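Local coordinates for protein probable TonB-dependent siderophore receptor PirA (Acinetobacter baumannii, PDB 5FR8) that probably takes up iron across the outer membrane by binding ferric siderophores, and may bind ferric enterobactin with micromolar affinity, at residues T163-S169 with G189-P195. Residues are numbered along the deposited sequence; the frame is centred on the assembly and turned at random.
Sequences TNETHGS and GFNVSGP
The hydroxyl of T163 is gripped twice: OG1 accepts a hydrogen bond from S193 OG at 2.6 Å and donates one to E165 O, also at 2.6 Å, so a chain of hydrogen bonds links S193 through T163 to the backbone of E165. T163 OG1 approaches E165 O at a C=O...donor angle of 154°, tilted 26° from the carbonyl plane. With chi1 of S193 at 57°, OG sits between backbone N and carbonyl carbon and meets T163 OG1 and CG2. Beyond this loop, H167-S169 pairs antiparallel with N191-S193, the short axes lying 4.7 Å apart. S193 N donates to H167 O at 3.2 Å; S169 and N191 exchange bonds both ways, S169 N to N191 O being 2.7 Å. These segments belong to the hairpin of strands 167-177 and 185-195, the first of the TonB-dependent receptor barrel. Strand 185-195 continues the barrel through backbone bonds to 201-212, as from V192 to L205, while 167-177 also pairs with the last strand, 724-731, closing the cylinder. At the loop end, P195 CG lies 3.6 Å from N164 O, and T166 CG2 meets P195 CD at 3.7 Å, the two side chains crossing at about a right angle.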
ATOM      1  N   THR A 163       6.695  10.028 -26.882  1.00 74.53           N
ATOM      2  CA  THR A 163       6.703  11.402 -27.421  1.00 76.73           C
ATOM      3  C   THR A 163       7.206  11.411 -28.858  1.00 81.52           C
ATOM      4  O   THR A 163       8.198  10.760 -29.189  1.00 82.04           O
ATOM      5  CB  THR A 163       7.586  12.366 -26.586  1.00 73.94           C
ATOM      6  OG1 THR A 163       8.965  11.962 -26.646  1.00 75.39           O
ATOM      7  CG2 THR A 163       7.137  12.376 -25.151  1.00 71.04           C
ATOM      8  N   ASN A 164       6.521  12.160 -29.711  1.00 88.21           N
ATOM      9  CA  ASN A 164       6.835  12.166 -31.131  1.00 86.26           C
ATOM     10  C   ASN A 164       8.043  13.010 -31.483  1.00 84.65           C
ATOM     11  O   ASN A 164       8.388  13.135 -32.656  1.00 81.22           O
ATOM     12  CB  ASN A 164       5.627  12.630 -31.912  1.00 95.63           C
ATOM     13  CG  ASN A 164       4.594  11.536 -32.051  1.00104.96           C
ATOM     14  OD1 ASN A 164       4.398  10.726 -31.134  1.00101.97           O
ATOM     15  ND2 ASN A 164       3.926  11.497 -33.199  1.00107.31           N
ATOM     16  N   GLU A 165       8.667  13.603 -30.466  1.00 82.13           N
ATOM     17  CA  GLU A 165       9.980  14.215 -30.602  1.00 82.44           C
ATOM     18  C   GLU A 165      10.774  13.796 -29.389  1.00 83.33           C
ATOM     19  O   GLU A 165      10.200  13.545 -28.338  1.00 86.63           O
ATOM     20  CB  GLU A 165       9.871  15.726 -30.665  1.00 82.52           C
ATOM     21  CG  GLU A 165       8.769  16.216 -31.580  1.00 84.32           C
ATOM     22  CD  GLU A 165       8.788  17.720 -31.744  1.00 90.65           C
ATOM     23  OE1 GLU A 165       8.667  18.444 -30.726  1.00 94.24           O
ATOM     24  OE2 GLU A 165       8.919  18.183 -32.892  1.00 92.76           O
ATOM     25  N   THR A 166      12.087  13.689 -29.525  1.00 88.91           N
ATOM     26  CA  THR A 166      12.885  13.080 -28.461  1.00 86.08           C
ATOM     27  C   THR A 166      13.095  14.072 -27.348  1.00 81.82           C
ATOM     28  O   THR A 166      13.832  15.034 -27.500  1.00 84.09           O
ATOM     29  CB  THR A 166      14.253  12.559 -28.964  1.00 87.52           C
ATOM     30  OG1 THR A 166      14.992  13.626 -29.563  1.00 93.89           O
ATOM     31  CG2 THR A 166      14.070  11.460 -30.002  1.00 84.54           C
ATOM     32  N   HIS A 167      12.429  13.844 -26.227  1.00 81.99           N
ATOM     33  CA  HIS A 167      12.639  14.678 -25.045  1.00 85.48           C
ATOM     34  C   HIS A 167      13.355  13.839 -24.023  1.00 78.72           C
ATOM     35  O   HIS A 167      13.077  12.658 -23.895  1.00 77.66           O
ATOM     36  CB  HIS A 167      11.319  15.218 -24.502  1.00 89.65           C
ATOM     37  CG  HIS A 167      10.592  16.098 -25.477  1.00100.20           C
ATOM     38  ND1 HIS A 167       9.599  15.626 -26.314  1.00103.48           N
ATOM     39  CD2 HIS A 167      10.734  17.414 -25.766  1.00102.02           C
ATOM     40  CE1 HIS A 167       9.149  16.617 -27.063  1.00104.53           C
ATOM     41  NE2 HIS A 167       9.822  17.711 -26.752  1.00108.27           N
ATOM     42  N   GLY A 168      14.305  14.438 -23.324  1.00 77.16           N
ATOM     43  CA  GLY A 168      15.175  13.678 -22.446  1.00 74.47           C
ATOM     44  C   GLY A 168      15.124  14.235 -21.055  1.00 72.21           C
ATOM     45  O   GLY A 168      14.726  15.377 -20.864  1.00 73.38           O
ATOM     46  N   SER A 169      15.514  13.430 -20.077  1.00 70.61           N
ATOM     47  CA  SER A 169      15.659  13.911 -18.703  1.00 73.76           C
ATOM     48  C   SER A 169      16.765  13.153 -17.994  1.00 72.19           C
ATOM     49  O   SER A 169      16.883  11.943 -18.126  1.00 69.42           O
ATOM     50  CB  SER A 169      14.360  13.735 -17.896  1.00 72.50           C
ATOM     51  OG  SER A 169      13.206  14.106 -18.626  1.00 73.20           O
ATOM     52  N   GLY A 189      18.737   9.053 -12.253  1.00 60.52           N
ATOM     53  CA  GLY A 189      17.757   8.393 -13.077  1.00 59.43           C
ATOM     54  C   GLY A 189      17.517   9.186 -14.327  1.00 62.31           C
ATOM     55  O   GLY A 189      17.800  10.376 -14.382  1.00 64.45           O
ATOM     56  N   PHE A 190      16.992   8.523 -15.344  1.00 64.46           N
ATOM     57  CA  PHE A 190      16.820   9.168 -16.634  1.00 67.62           C
ATOM     58  C   PHE A 190      15.496   8.785 -17.238  1.00 66.63           C
ATOM     59  O   PHE A 190      14.881   7.796 -16.856  1.00 70.54           O
ATOM     60  CB  PHE A 190      17.946   8.764 -17.584  1.00 67.45           C
ATOM     61  CG  PHE A 190      17.870   7.335 -18.030  1.00 65.61           C
ATOM     62  CD1 PHE A 190      17.152   6.992 -19.163  1.00 63.63           C
ATOM     63  CD2 PHE A 190      18.506   6.333 -17.304  1.00 65.35           C
ATOM     64  CE1 PHE A 190      17.077   5.680 -19.567  1.00 61.20           C
ATOM     65  CE2 PHE A 190      18.431   5.014 -17.703  1.00 61.43           C
ATOM     66  CZ  PHE A 190      17.711   4.693 -18.834  1.00 61.71           C
ATOM     67  N   ASN A 191      15.057   9.574 -18.192  1.00 67.81           N
ATOM     68  CA  ASN A 191      13.884   9.224 -18.948  1.00 70.68           C
ATOM     69  C   ASN A 191      14.102   9.777 -20.327  1.00 71.46           C
ATOM     70  O   ASN A 191      14.507  10.931 -20.473  1.00 77.01           O
ATOM     71  CB  ASN A 191      12.627   9.827 -18.336  1.00 71.95           C
ATOM     72  CG  ASN A 191      11.414   9.648 -19.228  1.00 75.71           C
ATOM     73  OD1 ASN A 191      11.389  10.135 -20.356  1.00 76.33           O
ATOM     74  ND2 ASN A 191      10.403   8.946 -18.730  1.00 77.50           N
ATOM     75  N   VAL A 192      13.866   8.952 -21.336  1.00 67.62           N
ATOM     76  CA  VAL A 192      13.987   9.404 -22.715  1.00 65.61           C
ATOM     77  C   VAL A 192      12.870   8.790 -23.566  1.00 60.76           C
ATOM     78  O   VAL A 192      12.466   7.648 -23.349  1.00 54.26           O
ATOM     79  CB  VAL A 192      15.376   9.074 -23.279  1.00 67.71           C
ATOM     80  CG1 VAL A 192      15.667   7.582 -23.149  1.00 67.94           C
ATOM     81  CG2 VAL A 192      15.475   9.528 -24.716  1.00 70.48           C
ATOM     82  N   SER A 193      12.353   9.584 -24.496  1.00 60.07           N
ATOM     83  CA  SER A 193      11.228   9.183 -25.335  1.00 60.19           C
ATOM     84  C   SER A 193      11.381   9.906 -26.652  1.00 65.55           C
ATOM     85  O   SER A 193      11.975  10.991 -26.720  1.00 67.83           O
ATOM     86  CB  SER A 193       9.865   9.504 -24.712  1.00 59.49           C
ATOM     87  OG  SER A 193       9.742  10.880 -24.405  1.00 63.44           O
ATOM     88  N   GLY A 194      10.880   9.280 -27.713  1.00 68.30           N
ATOM     89  CA  GLY A 194      11.048   9.817 -29.064  1.00 69.70           C
ATOM     90  C   GLY A 194      10.362   8.962 -30.115  1.00 68.24           C
ATOM     91  O   GLY A 194       9.757   7.942 -29.787  1.00 68.70           O
ATOM     92  N   PRO A 195      10.445   9.372 -31.388  1.00 66.30           N
ATOM     93  CA  PRO A 195       9.958   8.514 -32.420  1.00 64.66           C
ATOM     94  C   PRO A 195      11.069   7.577 -32.832  1.00 65.40           C
ATOM     95  O   PRO A 195      12.242   7.958 -32.764  1.00 64.41           O
ATOM     96  CB  PRO A 195       9.631   9.495 -33.547  1.00 66.16           C
ATOM     97  CG  PRO A 195      10.677  10.530 -33.429  1.00 68.09           C
ATOM     98  CD  PRO A 195      10.986  10.625 -31.945  1.00 70.05           C
TER